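PDB 3W42: phosphoserine phosphatase RsbX from Bacillus subtilis, which dephosphorylates the stressosome protein RsbS and so acts as a negative regulator of the general stress sigma factor sigma-B. Local coordinates for residues His9-Val14 and Gln171-Ile176; Ala41-Leu46 and Ala88-Leu93; Gly108-Ile113 and Ile153-Leu158; Ser116-Ser121 and Thr144-Ser149. All coordinates share one frame; numbering follows the deposited sequence. Where two conformers were deposited one is given.

In the fold
From the N terminus, strand 10-17 enters contact 1; its partner, residues 171-176 at the start of helix 173-179, begins 157 residues after the end of segment 9-14, and the loop so closed encloses the other three contacts. Contact 2 pairs neighbouring strands of the five-stranded sheet, 37-45 and 88-96, around a two-helix excursion. Contact 3 follows in series, joining strands 111-115 and 150-154 of the six-stranded sheet; contact 4, between loops 116-121 and 144-149, is nested within it. Contacts 2 and 3, centres about 8 Å apart, touch at the manganese: Asp44 ends a strand of one sheet, Asp156 lies in the loop just after a strand of the other. Contacts 1 and 3 reach the same sheet.

Contact 1. Residues His9-Val14 and Gln171-Ile176; sequences HIQTLV and QSVEEI
The side-chain amide of Gln11 meets the first turn of helix 173-179: Val173 N donates to Gln11 OE1 at 2.9 Å with an N-H...O angle of 167°. The bond is nearly straight at the hydrogen, although the donor is tilted from the carbonyl plane of Gln11. Gln11 is modelled in two conformers, and the bond holds for one of them, so it may be only part-time. In that conformer CG sits between the backbone N and the carbonyl carbon (chi1 67°), and the extended chain beyond carries OE1 past Val173, the two side chains running in opposite directions. A water accepts from Glu174 N and gives only a weak bond to Gln11 OE1. The apolar contact is made by Val173 CG2, which packs on Leu13 CB at 3.7 Å; the other branch, CG1, lies beside the backbone oxygen Gln11 O at 3.5 Å. Leu13 turns CG anti to its N (chi1 -178°), which brings CD1 alongside the helix backbone, 4.0 Å from Glu174 CA. Ser172 is the N-cap; its OG accepts from Glu175 N at 3.1 Å and donates to Glu175 OE1 at 2.7 Å, gripping the helix start from within. Leu195 of strand 191-198 also touches Val173, so the helix lies against two adjacent strands. The arrangement is that of a helix N-terminus seated on the outer face of one sheet in the alpha-beta-beta-alpha sandwich of PPM phosphatases.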
loop_
_atom_site.group_PDB
_atom_site.type_symbol
_atom_site.label_atom_id
_atom_site.label_comp_id
_atom_site.label_asym_id
_atom_site.label_seq_id
_atom_site.Cartn_x
_atom_site.Cartn_y
_atom_site.Cartn_z
ATOM N N HIS A 9 -8.875 -16.782 -0.615
ATOM C CA HIS A 9 -7.923 -16.353 -1.627
ATOM C C HIS A 9 -6.761 -15.550 -1.103
ATOM O O HIS A 9 -5.730 -15.427 -1.792
ATOM C CB HIS A 9 -8.651 -15.549 -2.705
ATOM C CG HIS A 9 -9.759 -16.349 -3.314
ATOM N ND1 HIS A 9 -9.527 -17.471 -4.068
ATOM C CD2 HIS A 9 -11.094 -16.187 -3.161
ATOM C CE1 HIS A 9 -10.728 -17.960 -4.381
ATOM N NE2 HIS A 9 -11.671 -17.215 -3.816
ATOM N N ILE A 10 -6.903 -14.920 0.042
ATOM C CA ILE A 10 -5.872 -14.054 0.590
ATOM C C ILE A 10 -6.031 -13.943 2.095
ATOM O O ILE A 10 -7.130 -13.997 2.623
ATOM C CB ILE A 10 -5.968 -12.616 -0.045
ATOM C CG1 ILE A 10 -4.635 -11.820 0.134
ATOM C CG2 ILE A 10 -7.239 -11.849 0.406
ATOM C CD1 ILE A 10 -4.666 -10.481 -0.527
ATOM N N GLN A 11 -4.890 -13.781 2.759
ATOM C CA GLN A 11 -4.852 -13.294 4.126
ATOM C C GLN A 11 -4.072 -11.996 4.164
ATOM O O GLN A 11 -3.040 -11.888 3.475
ATOM C CB GLN A 11 -4.433 -14.294 5.172
ATOM C CG GLN A 11 -3.043 -14.719 5.084
ATOM C CD GLN A 11 -2.500 -15.511 6.228
ATOM O OE1 GLN A 11 -1.233 -15.269 6.407
ATOM N NE2 GLN A 11 -3.223 -16.552 6.754
ATOM N N THR A 12 -4.570 -11.031 4.912
ATOM C CA THR A 12 -3.971 -9.727 4.958
ATOM C C THR A 12 -3.760 -9.237 6.412
ATOM O O THR A 12 -4.449 -9.680 7.344
ATOM C CB THR A 12 -4.776 -8.673 4.210
ATOM O OG1 THR A 12 -6.090 -8.544 4.794
ATOM C CG2 THR A 12 -4.939 -9.000 2.719
ATOM N N LEU A 13 -2.845 -8.319 6.544
ATOM C CA LEU A 13 -2.558 -7.645 7.806
ATOM C C LEU A 13 -2.215 -6.207 7.496
ATOM O O LEU A 13 -1.353 -5.966 6.629
ATOM C CB LEU A 13 -1.465 -8.390 8.552
ATOM C CG LEU A 13 -1.076 -7.820 9.951
ATOM C CD1 LEU A 13 -0.502 -8.950 10.790
ATOM C CD2 LEU A 13 -0.102 -6.671 9.832
ATOM N N VAL A 14 -2.865 -5.283 8.175
ATOM C CA VAL A 14 -2.545 -3.866 8.082
ATOM C C VAL A 14 -1.949 -3.434 9.422
ATOM O O VAL A 14 -2.554 -3.730 10.489
ATOM C CB VAL A 14 -3.751 -3.002 7.776
ATOM C CG1 VAL A 14 -3.330 -1.509 7.698
ATOM C CG2 VAL A 14 -4.481 -3.502 6.604
ATOM N N GLN A 171 5.845 -17.442 6.775
ATOM C CA GLN A 171 4.838 -18.373 6.351
ATOM C C GLN A 171 3.441 -17.885 6.426
ATOM O O GLN A 171 2.517 -18.586 6.055
ATOM C CB GLN A 171 4.931 -19.711 7.142
ATOM C CG GLN A 171 6.191 -20.476 6.979
ATOM C CD GLN A 171 6.071 -21.853 7.659
ATOM O OE1 GLN A 171 5.513 -22.783 7.027
ATOM N NE2 GLN A 171 6.547 -21.973 8.843
ATOM N N SER A 172 3.262 -16.667 6.993
ATOM C CA SER A 172 1.950 -16.073 7.157
ATOM C C SER A 172 2.169 -14.565 7.269
ATOM O O SER A 172 3.272 -14.112 7.608
ATOM C CB SER A 172 1.314 -16.622 8.425
ATOM O OG SER A 172 1.988 -16.161 9.569
ATOM N N VAL A 173 1.104 -13.795 7.145
ATOM C CA VAL A 173 1.227 -12.375 7.302
ATOM C C VAL A 173 1.571 -12.003 8.772
ATOM O O VAL A 173 2.290 -11.051 9.011
ATOM C CB VAL A 173 0.061 -11.576 6.767
ATOM C CG1 VAL A 173 -0.031 -11.734 5.234
ATOM C CG2 VAL A 173 -1.285 -11.923 7.405
ATOM N N GLU A 174 1.045 -12.745 9.752
ATOM C CA GLU A 174 1.408 -12.477 11.134
ATOM C C GLU A 174 2.896 -12.656 11.336
ATOM O O GLU A 174 3.568 -11.875 12.014
ATOM C CB GLU A 174 0.636 -13.386 12.096
ATOM C CG GLU A 174 1.021 -13.290 13.536
ATOM C CD GLU A 174 0.074 -14.093 14.415
ATOM O OE1 GLU A 174 -1.172 -13.932 14.298
ATOM O OE2 GLU A 174 0.510 -14.942 15.177
ATOM N N GLU A 175 3.425 -13.744 10.819
ATOM C CA GLU A 175 4.879 -14.004 10.902
ATOM C C GLU A 175 5.686 -12.946 10.231
ATOM O O GLU A 175 6.711 -12.500 10.766
ATOM C CB GLU A 175 5.285 -15.387 10.427
ATOM C CG GLU A 175 4.833 -16.476 11.373
ATOM C CD GLU A 175 4.814 -17.850 10.897
ATOM O OE1 GLU A 175 3.927 -18.053 10.014
ATOM O OE2 GLU A 175 5.280 -18.754 11.567
ATOM N N ILE A 176 5.298 -12.484 9.047
ATOM C CA ILE A 176 6.049 -11.453 8.367
ATOM C C ILE A 176 5.974 -10.160 9.197
ATOM O O ILE A 176 6.979 -9.459 9.324
ATOM C CB ILE A 176 5.515 -11.222 6.925
ATOM C CG1 ILE A 176 5.695 -12.493 6.040
ATOM C CG2 ILE A 176 6.325 -10.081 6.270
ATOM C CD1 ILE A 176 4.857 -12.533 4.786
HETATM O O HOH W 1 -1.274 -14.615 9.740
#

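Contact 2. Residues Ala41-Leu46 and Ala88-Leu93; sequences AVADGL and ATASIL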
loop_
_atom_site.group_PDB
_atom_site.type_symbol
_atom_site.label_atom_id
_atom_site.label_comp_id
_atom_site.label_asym_id
_atom_site.label_seq_id
_atom_site.Cartn_x
_atom_site.Cartn_y
_atom_site.Cartn_z
ATOM N N ALA A 41 -4.999 0.383 -0.892
ATOM C CA ALA A 41 -4.219 1.580 -1.154
ATOM C C ALA A 41 -3.549 2.026 0.113
ATOM O O ALA A 41 -4.109 1.869 1.208
ATOM C CB ALA A 41 -5.078 2.681 -1.705
ATOM N N VAL A 42 -2.412 2.651 -0.032
ATOM C CA VAL A 42 -1.648 3.273 1.041
ATOM C C VAL A 42 -1.209 4.628 0.560
ATOM O O VAL A 42 -0.719 4.743 -0.588
ATOM C CB VAL A 42 -0.451 2.395 1.493
ATOM C CG1 VAL A 42 0.369 3.109 2.556
ATOM C CG2 VAL A 42 -0.953 1.000 1.970
ATOM N N ALA A 43 -1.307 5.646 1.393
ATOM C CA ALA A 43 -0.907 6.978 1.056
ATOM C C ALA A 43 -0.229 7.677 2.210
ATOM O O ALA A 43 -0.542 7.404 3.377
ATOM C CB ALA A 43 -2.142 7.811 0.578
ATOM N N ASP A 44 0.679 8.585 1.894
ATOM C CA ASP A 44 1.417 9.380 2.888
ATOM C C ASP A 44 1.255 10.845 2.489
ATOM O O ASP A 44 1.758 11.284 1.451
ATOM C CB ASP A 44 2.888 8.931 2.887
ATOM C CG ASP A 44 3.755 9.626 3.913
ATOM O OD1 ASP A 44 3.259 10.606 4.531
ATOM O OD2 ASP A 44 4.936 9.198 4.102
ATOM N N GLY A 45 0.522 11.604 3.277
ATOM C CA GLY A 45 0.293 12.978 2.971
ATOM C C GLY A 45 1.534 13.857 3.126
ATOM O O GLY A 45 2.362 13.632 3.977
ATOM N N LEU A 46 1.654 14.828 2.240
ATOM C CA LEU A 46 2.684 15.841 2.384
ATOM C C LEU A 46 2.307 16.803 3.533
ATOM O O LEU A 46 1.193 16.780 4.029
ATOM C CB LEU A 46 2.975 16.568 1.082
ATOM C CG LEU A 46 3.980 15.853 0.150
ATOM C CD1 LEU A 46 3.445 14.525 -0.429
ATOM C CD2 LEU A 46 4.420 16.803 -0.960
ATOM N N ALA A 88 -0.056 14.056 -1.767
ATOM C CA ALA A 88 0.279 12.793 -1.115
ATOM C C ALA A 88 1.084 11.909 -2.034
ATOM O O ALA A 88 0.882 11.979 -3.283
ATOM C CB ALA A 88 -0.984 12.027 -0.690
ATOM N N THR A 89 1.908 11.062 -1.514
ATOM C CA THR A 89 2.409 9.923 -2.240
ATOM C C THR A 89 1.430 8.760 -2.043
ATOM O O THR A 89 0.793 8.671 -0.975
ATOM C CB THR A 89 3.863 9.596 -1.876
ATOM O OG1 THR A 89 3.865 9.248 -0.462
ATOM C CG2 THR A 89 4.784 10.739 -2.144
ATOM N N ALA A 90 1.243 7.888 -3.040
ATOM C CA ALA A 90 0.216 6.876 -2.904
ATOM C C ALA A 90 0.457 5.725 -3.875
ATOM O O ALA A 90 1.031 5.904 -4.946
ATOM C CB ALA A 90 -1.165 7.466 -3.232
ATOM N N SER A 91 -0.057 4.574 -3.489
ATOM C CA SER A 91 -0.014 3.345 -4.251
ATOM C C SER A 91 -1.326 2.674 -4.166
ATOM O O SER A 91 -1.951 2.583 -3.093
ATOM C CB SER A 91 1.040 2.425 -3.720
ATOM O OG SER A 91 2.319 3.074 -3.844
ATOM N N ILE A 92 -1.829 2.156 -5.313
ATOM C CA ILE A 92 -3.118 1.510 -5.414
ATOM C C ILE A 92 -2.949 0.161 -6.112
ATOM O O ILE A 92 -2.323 0.062 -7.164
ATOM C CB ILE A 92 -4.122 2.344 -6.213
ATOM C CG1 ILE A 92 -4.265 3.732 -5.550
ATOM C CG2 ILE A 92 -5.525 1.697 -6.188
ATOM C CD1 ILE A 92 -5.247 4.680 -6.313
ATOM N N LEU A 93 -3.470 -0.897 -5.485
ATOM C CA LEU A 93 -3.363 -2.276 -5.929
ATOM C C LEU A 93 -4.749 -2.874 -6.033
ATOM O O LEU A 93 -5.531 -2.818 -5.079
ATOM C CB LEU A 93 -2.541 -3.061 -4.928
ATOM C CG LEU A 93 -2.380 -4.562 -5.153
ATOM C CD1 LEU A 93 -1.616 -4.861 -6.442
ATOM C CD2 LEU A 93 -1.712 -5.238 -3.980
#
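Strands 41-45 and 88-93 run antiparallel, their axes 170° apart in direction and 4.5 Å apart at closest approach. Val42 with Ser91 and Asp44 with Thr89 are the hydrogen-bonded pairs, each closed by two N-H...O bonds; the shortest, Asp44 N to Thr89 O, measures 2.9 Å. Non-hydrogen-bonded pairs alternate with them, and there Ala43 CA comes within 3.1 Å of Thr89 O in a CA-H...O contact. The face carrying Ala41, Ala43, Ala88, Ala90 and Ile92 has mostly small side chains: Ala43 CB meets Ala90 CB at 3.9 Å, and Ala41 CB reaches Ile92 CG1 at 4.1 Å. On the other face Asp44 CB lies 3.5 Å from Thr89 OG1, whose polar partner is Asn109. With CG anti to the backbone N (chi1 -177°), Asp44 directs OD2 to the manganese, which Asp156 and Asp189 also bind. Beyond the pairing, Leu46 CD1 folds back over Ala88 CA at 3.7 Å. Helix 49-65 covers the alanine face through Ser56, Ile59 and Val63, and helix 71-81 covers Ile92; the Val42 face packs against Ile153 of the opposing sheet, and Ser91 OG bonds to Ser106 of the next strand, 101-107.

Contact 3. Residues Gly108-Ile113 and Ile153-Leu158; sequences GNVRFI and IHTDGL
Arg111 and His154 form a hydrogen-bonded antiparallel pair: Arg111 N to His154 O and the reverse bond, His154 N to Arg111 O, both measure 2.9 Å. Asn109 ND2 donates to Asp156 OD2 at 2.9 Å, but this bond is bent, 136° at the hydrogen, and it meets the carboxylate from above its plane; amide and carboxylate are turned 73° against each other. The same amide uses its OD1 to accept from a water that in turn accepts from Asp156 N, so the two residues are joined twice. The His154 ring is fixed from within its own segment: CG stands between the backbone N and carbonyl carbon (chi1 69°), and ND1 donates to Thr155 O at 2.9 Å, almost straight and in the ring plane. Leu158 N reaches that oxygen from the opposite face, closing a type I turn. Over one face of the imidazole lies Arg111 CB, 4.0 Å from the centroid, a CH-pi contact; Leu158 CD2 covers the other, so both faces are occupied. Across the sheet, Ile153 CG1 packs on Phe112 CD1 at 3.6 Å and its CG2 on Val110 CG1 at 3.7 Å. Asp156 OD1 is a manganese ligand. Asn109 therefore looks like a second-shell residue: it reaches the other carboxylate oxygen, OD2, by its bent bond, may help restrain the carboxylate, and through Thr89 links the metal site to the other sheet.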
loop_
_atom_site.group_PDB
_atom_site.type_symbol
_atom_site.label_atom_id
_atom_site.label_comp_id
_atom_site.label_asym_id
_atom_site.label_seq_id
_atom_site.Cartn_x
_atom_site.Cartn_y
_atom_site.Cartn_z
ATOM N N GLY A 108 5.137 8.361 -6.251
ATOM C CA GLY A 108 5.809 8.704 -5.033
ATOM C C GLY A 108 6.516 7.556 -4.391
ATOM O O GLY A 108 6.970 6.625 -5.046
ATOM N N ASN A 109 6.708 7.653 -3.066
ATOM C CA ASN A 109 7.633 6.825 -2.325
ATOM C C ASN A 109 6.967 5.777 -1.467
ATOM O O ASN A 109 7.649 5.179 -0.614
ATOM C CB ASN A 109 8.605 7.700 -1.520
ATOM C CG ASN A 109 7.919 8.347 -0.342
ATOM O OD1 ASN A 109 6.679 8.370 -0.257
ATOM N ND2 ASN A 109 8.743 8.869 0.556
ATOM N N VAL A 110 5.714 5.462 -1.710
ATOM C CA VAL A 110 5.092 4.318 -1.102
ATOM C C VAL A 110 5.445 3.106 -1.926
ATOM O O VAL A 110 5.258 3.097 -3.168
ATOM C CB VAL A 110 3.511 4.516 -1.023
ATOM C CG1 VAL A 110 2.852 3.298 -0.395
ATOM C CG2 VAL A 110 3.180 5.775 -0.251
ATOM N N ARG A 111 6.065 2.112 -1.329
ATOM C CA ARG A 111 6.689 1.003 -2.039
ATOM C C ARG A 111 5.817 -0.241 -2.036
ATOM O O ARG A 111 5.070 -0.481 -1.095
ATOM C CB ARG A 111 8.014 0.680 -1.423
ATOM C CG ARG A 111 9.051 1.871 -1.334
ATOM C CD ARG A 111 9.259 2.550 -2.611
ATOM N NE ARG A 111 9.875 1.711 -3.618
ATOM C CZ ARG A 111 11.188 1.486 -3.762
ATOM N NH1 ARG A 111 12.059 2.187 -3.003
ATOM N NH2 ARG A 111 11.620 0.646 -4.701
ATOM N N PHE A 112 5.945 -1.029 -3.079
ATOM C CA PHE A 112 5.243 -2.281 -3.243
ATOM C C PHE A 112 6.244 -3.331 -3.684
ATOM O O PHE A 112 7.032 -3.120 -4.618
ATOM C CB PHE A 112 4.152 -2.143 -4.333
ATOM C CG PHE A 112 3.449 -3.398 -4.740
ATOM C CD1 PHE A 112 2.925 -4.316 -3.837
ATOM C CD2 PHE A 112 3.179 -3.646 -6.095
ATOM C CE1 PHE A 112 2.199 -5.404 -4.273
ATOM C CE2 PHE A 112 2.468 -4.723 -6.537
ATOM C CZ PHE A 112 1.968 -5.635 -5.624
ATOM N N ILE A 113 6.234 -4.478 -2.990
ATOM C CA ILE A 113 7.080 -5.602 -3.307
ATOM C C ILE A 113 6.227 -6.853 -3.283
ATOM O O ILE A 113 5.568 -7.106 -2.259
ATOM C CB ILE A 113 8.281 -5.753 -2.247
ATOM C CG1 ILE A 113 9.092 -4.451 -2.126
ATOM C CG2 ILE A 113 9.126 -6.941 -2.706
ATOM C CD1 ILE A 113 8.624 -3.480 -1.107
ATOM N N ILE A 153 2.925 -3.481 0.852
ATOM C CA ILE A 153 2.892 -2.072 0.455
ATOM C C ILE A 153 3.218 -1.266 1.695
ATOM O O ILE A 153 2.566 -1.501 2.732
ATOM C CB ILE A 153 1.529 -1.624 -0.095
ATOM C CG1 ILE A 153 1.131 -2.482 -1.310
ATOM C CG2 ILE A 153 1.552 -0.169 -0.477
ATOM C CD1 ILE A 153 -0.359 -2.265 -1.724
ATOM N N HIS A 154 4.172 -0.349 1.660
ATOM C CA HIS A 154 4.543 0.380 2.881
ATOM C C HIS A 154 4.923 1.808 2.622
ATOM O O HIS A 154 5.498 2.165 1.561
ATOM C CB HIS A 154 5.668 -0.342 3.608
ATOM C CG HIS A 154 6.999 -0.350 2.943
ATOM N ND1 HIS A 154 7.876 0.710 3.045
ATOM C CD2 HIS A 154 7.667 -1.275 2.198
ATOM C CE1 HIS A 154 9.001 0.393 2.372
ATOM N NE2 HIS A 154 8.895 -0.813 1.856
ATOM N N THR A 155 4.639 2.678 3.576
ATOM C CA THR A 155 5.119 4.033 3.570
ATOM C C THR A 155 6.613 4.108 3.922
ATOM O O THR A 155 7.215 3.138 4.423
ATOM C CB THR A 155 4.255 4.970 4.423
ATOM O OG1 THR A 155 4.368 4.540 5.778
ATOM C CG2 THR A 155 2.812 5.024 3.962
ATOM N N ASP A 156 7.144 5.290 3.728
ATOM C CA ASP A 156 8.555 5.542 4.018
ATOM C C ASP A 156 8.942 5.482 5.475
ATOM O O ASP A 156 10.093 5.435 5.787
ATOM C CB ASP A 156 8.990 6.859 3.360
ATOM C CG ASP A 156 8.325 8.089 3.936
ATOM O OD1 ASP A 156 7.473 7.952 4.830
ATOM O OD2 ASP A 156 8.686 9.205 3.446
ATOM N N GLY A 157 7.986 5.393 6.374
ATOM C CA GLY A 157 8.294 5.181 7.784
ATOM C C GLY A 157 8.858 3.795 8.054
ATOM O O GLY A 157 9.445 3.606 9.109
ATOM N N LEU A 158 8.672 2.815 7.165
ATOM C CA LEU A 158 9.240 1.504 7.294
ATOM C C LEU A 158 10.522 1.473 6.416
ATOM O O LEU A 158 10.466 1.578 5.211
ATOM C CB LEU A 158 8.288 0.436 6.785
ATOM C CG LEU A 158 8.808 -0.985 6.927
ATOM C CD1 LEU A 158 8.999 -1.437 8.302
ATOM C CD2 LEU A 158 7.900 -1.950 6.188
HETATM O O HOH W 2 5.722 7.230 2.280
HETATM O O HOH W 3 8.082 3.532 1.245
#

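Contact 4. Residues Ser116-Ser121 and Thr144-Ser149; sequences SPSGES and TYEKGS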
loop_
_atom_site.group_PDB
_atom_site.type_symbol
_atom_site.label_atom_id
_atom_site.label_comp_id
_atom_site.label_asym_id
_atom_site.label_seq_id
_atom_site.Cartn_x
_atom_site.Cartn_y
_atom_site.Cartn_z
ATOM N N SER A 116 7.434 -13.932 -5.294
ATOM C CA SER A 116 6.934 -15.137 -5.907
ATOM C C SER A 116 7.661 -16.345 -5.309
ATOM O O SER A 116 8.872 -16.274 -5.138
ATOM C CB SER A 116 7.275 -14.973 -7.408
ATOM O OG SER A 116 6.747 -16.058 -8.120
ATOM N N PRO A 117 7.007 -17.458 -5.113
ATOM C CA PRO A 117 7.745 -18.659 -4.545
ATOM C C PRO A 117 8.889 -19.041 -5.355
ATOM O O PRO A 117 9.922 -19.462 -4.844
ATOM C CB PRO A 117 6.619 -19.735 -4.575
ATOM C CG PRO A 117 5.381 -18.903 -4.368
ATOM C CD PRO A 117 5.527 -17.702 -5.256
ATOM N N SER A 118 8.710 -18.911 -6.641
ATOM C CA SER A 118 9.786 -19.213 -7.603
ATOM C C SER A 118 11.034 -18.328 -7.551
ATOM O O SER A 118 11.934 -18.500 -8.374
ATOM C CB SER A 118 9.211 -18.942 -8.970
ATOM O OG SER A 118 8.916 -17.597 -9.045
ATOM N N GLY A 119 10.985 -17.305 -6.681
ATOM C CA GLY A 119 12.068 -16.375 -6.425
ATOM C C GLY A 119 12.140 -15.110 -7.205
ATOM O O GLY A 119 13.125 -14.427 -7.015
ATOM N N GLU A 120 11.136 -14.876 -8.068
ATOM C CA GLU A 120 10.863 -13.661 -8.823
ATOM C C GLU A 120 10.226 -12.600 -7.913
ATOM O O GLU A 120 9.508 -12.885 -6.960
ATOM C CB GLU A 120 9.912 -14.084 -9.946
ATOM C CG GLU A 120 9.197 -13.079 -10.801
ATOM C CD GLU A 120 8.268 -13.821 -11.802
ATOM O OE1 GLU A 120 8.819 -14.575 -12.665
ATOM O OE2 GLU A 120 7.012 -13.682 -11.715
ATOM N N SER A 121 10.721 -11.426 -7.983
ATOM C CA SER A 121 9.981 -10.431 -7.223
ATOM C C SER A 121 9.561 -9.345 -8.217
ATOM O O SER A 121 10.317 -8.986 -9.186
ATOM C CB SER A 121 10.899 -9.861 -6.165
ATOM O OG SER A 121 12.034 -9.220 -6.761
ATOM N N THR A 144 0.292 -11.480 -13.793
ATOM C CA THR A 144 -0.229 -12.671 -13.120
ATOM C C THR A 144 0.667 -12.996 -11.949
ATOM O O THR A 144 1.880 -12.918 -12.055
ATOM C CB THR A 144 -0.242 -13.817 -14.156
ATOM O OG1 THR A 144 -1.060 -13.386 -15.249
ATOM C CG2 THR A 144 -0.781 -15.126 -13.622
ATOM N N TYR A 145 0.123 -13.413 -10.841
ATOM C CA TYR A 145 0.864 -13.923 -9.701
ATOM C C TYR A 145 0.642 -15.435 -9.616
ATOM O O TYR A 145 -0.372 -15.957 -9.985
ATOM C CB TYR A 145 0.540 -13.216 -8.370
ATOM C CG TYR A 145 -0.854 -13.446 -7.879
ATOM C CD1 TYR A 145 -1.181 -14.516 -7.069
ATOM C CD2 TYR A 145 -1.872 -12.568 -8.215
ATOM C CE1 TYR A 145 -2.429 -14.722 -6.602
ATOM C CE2 TYR A 145 -3.203 -12.814 -7.762
ATOM C CZ TYR A 145 -3.471 -13.843 -6.949
ATOM O OH TYR A 145 -4.751 -14.015 -6.495
ATOM N N GLU A 146 1.583 -16.113 -9.019
ATOM C CA GLU A 146 1.491 -17.538 -8.694
ATOM C C GLU A 146 1.004 -17.776 -7.296
ATOM O O GLU A 146 1.242 -16.958 -6.378
ATOM C CB GLU A 146 2.803 -18.258 -8.890
ATOM C CG GLU A 146 3.242 -18.255 -10.323
ATOM C CD GLU A 146 4.316 -19.204 -10.648
ATOM O OE1 GLU A 146 5.450 -18.800 -10.301
ATOM O OE2 GLU A 146 4.094 -20.228 -11.349
ATOM N N LYS A 147 0.281 -18.869 -7.112
ATOM C CA LYS A 147 -0.142 -19.225 -5.791
ATOM C C LYS A 147 1.063 -19.230 -4.824
ATOM O O LYS A 147 2.164 -19.666 -5.133
ATOM C CB LYS A 147 -0.915 -20.541 -5.740
ATOM C CG LYS A 147 -0.130 -21.754 -6.155
ATOM C CD LYS A 147 -0.913 -23.045 -5.823
ATOM C CE LYS A 147 -0.253 -24.320 -6.368
ATOM N NZ LYS A 147 -0.204 -24.386 -7.807
ATOM N N GLY A 148 0.845 -18.703 -3.608
ATOM C CA GLY A 148 1.881 -18.626 -2.637
ATOM C C GLY A 148 2.600 -17.298 -2.563
ATOM O O GLY A 148 3.433 -17.103 -1.667
ATOM N N SER A 149 2.344 -16.420 -3.503
ATOM C CA SER A 149 2.957 -15.094 -3.489
ATOM C C SER A 149 2.628 -14.324 -2.238
ATOM O O SER A 149 1.533 -14.462 -1.682
ATOM C CB SER A 149 2.523 -14.306 -4.726
ATOM O OG SER A 149 2.983 -14.910 -5.932
HETATM O O HOH W 4 3.967 -14.629 -8.398
HETATM O O HOH W 5 5.926 -19.656 -7.897
#
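Two beta turns meet at one end of the sandwich, a type I turn from Ser116 to Gly119 and a type II turn from Glu146 to Ser149. Pro117 is the residue that touches most: its CG lies 3.4 Å from Lys147 O, while CD is 3.8 Å from Ser149 OG. The proline ring thus lies against the backbone of the opposite turn. Gly148, with phi 97°, takes the place in the type II turn that glycine commonly fills, and Pro117 CG packs close against its backbone. These loops precede strands 121-122 and 150-154 of the six-stranded sheet, and backbone bonds from Gly148 and Ser149 to Leu198 tie the second turn to strand 191-198. Glu146 O is gripped twice, by Ser149 N and by Ser149 OG at 2.7 Å, the hydroxyl lying in the carbonyl plane on a lone pair. One water donates to Ser149 OG and accepts from Glu146 N at 2.9 Å. Ser116 and Ser118 are each modelled in two conformers; in one of them Ser116 OG lies 2.8 Å from Ser118 OG and also bonds to this water, linking the turns. There Glu146 OE1 comes within 3.7 Å of Ser116 OG, and it takes a short bond from a second water, itself weakly bonded to Ser118 N.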